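Local coordinates for protein amidase, hydantoinase/carbamoylase family (Paraburkholderia phymatum, PDB 6C0D) that probably hydrolyses N-carbamoyl-L-amino acids as a homodimeric, metal-dependent (zinc or manganese) amidase of the peptidase M20 family, at residues 215-220 with 293-298. Residues are numbered along the deposited sequence; the frame is centred on the assembly and turned at random.
Sequences TIVGIR and QFRDAN
R220 and F294 form a hydrogen-bonded pair between antiparallel strands. R220 N gives a nearly straight bond to F294 O (2.9 Å), and F294 N returns one to R220 O. On one face of the sheet, R220 CB sits over the F294 ring, 3.7 Å from its centroid, in a CH-pi contact. The ring reaches it because F294 CG stands between backbone N and carbonyl carbon (chi1 54°). The R220 guanidinium forms salt bridges with E334 and E306. On the other face, I219 runs alongside R295, and I219 CD1 touches R295 NH1 at 3.6 Å, over the guanidinium. R295 NE and NH2 both donate to Q293 OE1, in plane at the guanidinium edge. Q293 NE2 bonds to E221 and to S282 of the second subunit, so the amide is held at both ends. R295 NH1 also forms a salt bridge to a bound HEPES molecule, probably from the crystallisation liquor, which may mark a pocket.

V217 belongs to this tight part, with CG2 on R295 CB (3.8 Å) and CG1 on A297 N (3.7 Å). The margin is looser: T215 CG2 meets A297 CB at 3.9 Å, both residues partly exposed. D296 OD2 accepts from N298 N in an Asx turn and salt-bridges R301; OD1 bonds to T267. The pairing is consistent with the antiparallel sheet of the smaller, dimerisation domain of M20 enzymes. Helix 299-317 covers the F294 face, F259 meets the ring edge-to-face, and strand 268-277 flanks 283-296.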
loop_
_atom_site.group_PDB
_atom_site.type_symbol
_atom_site.label_atom_id
_atom_site.label_comp_id
_atom_site.label_asym_id
_atom_site.label_seq_id
_atom_site.Cartn_x
_atom_site.Cartn_y
_atom_site.Cartn_z
ATOM N N THR A 215 -0.642 -22.909 -25.945
ATOM C CA THR A 215 -1.733 -21.958 -25.784
ATOM C C THR A 215 -1.150 -20.710 -25.147
ATOM O O THR A 215 -0.299 -20.812 -24.257
ATOM C CB THR A 215 -2.823 -22.524 -24.858
ATOM O OG1 THR A 215 -3.278 -23.780 -25.356
ATOM C CG2 THR A 215 -4.009 -21.564 -24.746
ATOM N N ILE A 216 -1.605 -19.548 -25.596
ATOM C CA ILE A 216 -1.337 -18.291 -24.901
ATOM C C ILE A 216 -2.453 -18.071 -23.881
ATOM O O ILE A 216 -3.637 -18.087 -24.237
ATOM C CB ILE A 216 -1.239 -17.133 -25.903
ATOM C CG1 ILE A 216 -0.063 -17.397 -26.862
ATOM C CG2 ILE A 216 -1.082 -15.791 -25.189
ATOM C CD1 ILE A 216 0.027 -16.379 -28.003
ATOM N N VAL A 217 -2.088 -17.900 -22.604
ATOM C CA VAL A 217 -3.095 -17.964 -21.538
ATOM C C VAL A 217 -4.056 -16.789 -21.654
ATOM O O VAL A 217 -3.709 -15.712 -22.156
ATOM C CB VAL A 217 -2.439 -17.980 -20.141
ATOM C CG1 VAL A 217 -1.612 -19.269 -19.936
ATOM C CG2 VAL A 217 -1.582 -16.730 -19.967
ATOM N N GLY A 218 -5.303 -17.015 -21.224
ATOM C CA GLY A 218 -6.212 -15.911 -21.000
ATOM C C GLY A 218 -5.910 -15.216 -19.680
ATOM O O GLY A 218 -5.183 -15.750 -18.838
ATOM N N ILE A 219 -6.461 -14.012 -19.511
ATOM C CA ILE A 219 -6.148 -13.151 -18.361
ATOM C C ILE A 219 -7.429 -12.541 -17.796
ATOM O O ILE A 219 -8.331 -12.154 -18.551
ATOM C CB ILE A 219 -5.159 -12.027 -18.751
ATOM C CG1 ILE A 219 -3.889 -12.631 -19.391
ATOM C CG2 ILE A 219 -4.752 -11.210 -17.498
ATOM C CD1 ILE A 219 -2.955 -11.615 -20.045
ATOM N N ARG A 220 -7.496 -12.431 -16.457
ATOM C CA ARG A 220 -8.511 -11.631 -15.784
ATOM C C ARG A 220 -7.825 -10.727 -14.770
ATOM O O ARG A 220 -6.840 -11.129 -14.140
ATOM C CB ARG A 220 -9.548 -12.499 -15.062
ATOM C CG ARG A 220 -10.464 -13.264 -15.995
ATOM C CD ARG A 220 -11.363 -12.314 -16.797
ATOM N NE ARG A 220 -12.352 -13.071 -17.567
ATOM C CZ ARG A 220 -12.105 -13.678 -18.730
ATOM N NH1 ARG A 220 -10.907 -13.603 -19.311
ATOM N NH2 ARG A 220 -13.071 -14.354 -19.323
ATOM N N GLN A 293 -4.854 -10.526 -10.223
ATOM C CA GLN A 293 -4.756 -10.983 -11.606
ATOM C C GLN A 293 -4.767 -12.499 -11.588
ATOM O O GLN A 293 -4.255 -13.105 -10.650
ATOM C CB GLN A 293 -3.462 -10.488 -12.264
ATOM C CG GLN A 293 -3.311 -10.874 -13.741
ATOM C CD GLN A 293 -1.963 -10.423 -14.271
ATOM O OE1 GLN A 293 -0.992 -11.169 -14.219
ATOM N NE2 GLN A 293 -1.893 -9.180 -14.745
ATOM N N PHE A 294 -5.350 -13.121 -12.614
ATOM C CA PHE A 294 -5.129 -14.553 -12.756
ATOM C C PHE A 294 -5.150 -14.927 -14.234
ATOM O O PHE A 294 -5.703 -14.212 -15.078
ATOM C CB PHE A 294 -6.118 -15.413 -11.935
ATOM C CG PHE A 294 -7.586 -15.125 -12.174
ATOM C CD1 PHE A 294 -8.254 -14.182 -11.394
ATOM C CD2 PHE A 294 -8.318 -15.862 -13.111
ATOM C CE1 PHE A 294 -9.621 -13.944 -11.570
ATOM C CE2 PHE A 294 -9.698 -15.625 -13.294
ATOM C CZ PHE A 294 -10.343 -14.668 -12.518
ATOM N N ARG A 295 -4.477 -16.037 -14.537
ATOM C CA ARG A 295 -4.281 -16.475 -15.918
ATOM C C ARG A 295 -4.369 -17.985 -15.989
ATOM O O ARG A 295 -3.954 -18.683 -15.063
ATOM C CB ARG A 295 -2.913 -16.052 -16.486
ATOM C CG ARG A 295 -2.567 -14.579 -16.259
ATOM C CD ARG A 295 -1.309 -14.178 -17.042
ATOM N NE ARG A 295 -0.785 -12.893 -16.571
ATOM C CZ ARG A 295 -0.057 -12.060 -17.308
ATOM N NH1 ARG A 295 0.234 -12.370 -18.568
ATOM N NH2 ARG A 295 0.361 -10.905 -16.797
ATOM N N ASP A 296 -4.881 -18.484 -17.118
ATOM C CA ASP A 296 -4.917 -19.918 -17.332
ATOM C C ASP A 296 -5.108 -20.181 -18.825
ATOM O O ASP A 296 -5.699 -19.371 -19.540
ATOM C CB ASP A 296 -6.038 -20.577 -16.526
ATOM C CG ASP A 296 -5.824 -22.067 -16.362
ATOM O OD1 ASP A 296 -4.926 -22.444 -15.569
ATOM O OD2 ASP A 296 -6.513 -22.863 -17.048
ATOM N N ALA A 297 -4.610 -21.327 -19.276
ATOM C CA ALA A 297 -4.778 -21.709 -20.680
ATOM C C ALA A 297 -6.129 -22.343 -20.972
ATOM O O ALA A 297 -6.496 -22.478 -22.151
ATOM C CB ALA A 297 -3.681 -22.701 -21.078
ATOM N N ASN A 298 -6.867 -22.759 -19.938
ATOM C CA ASN A 298 -8.097 -23.517 -20.120
ATOM C C ASN A 298 -9.299 -22.594 -19.940
ATOM O O ASN A 298 -9.524 -22.094 -18.820
ATOM C CB ASN A 298 -8.149 -24.677 -19.123
ATOM C CG ASN A 298 -9.325 -25.620 -19.372
ATOM O OD1 ASN A 298 -10.475 -25.238 -19.235
ATOM N ND2 ASN A 298 -9.027 -26.863 -19.725
#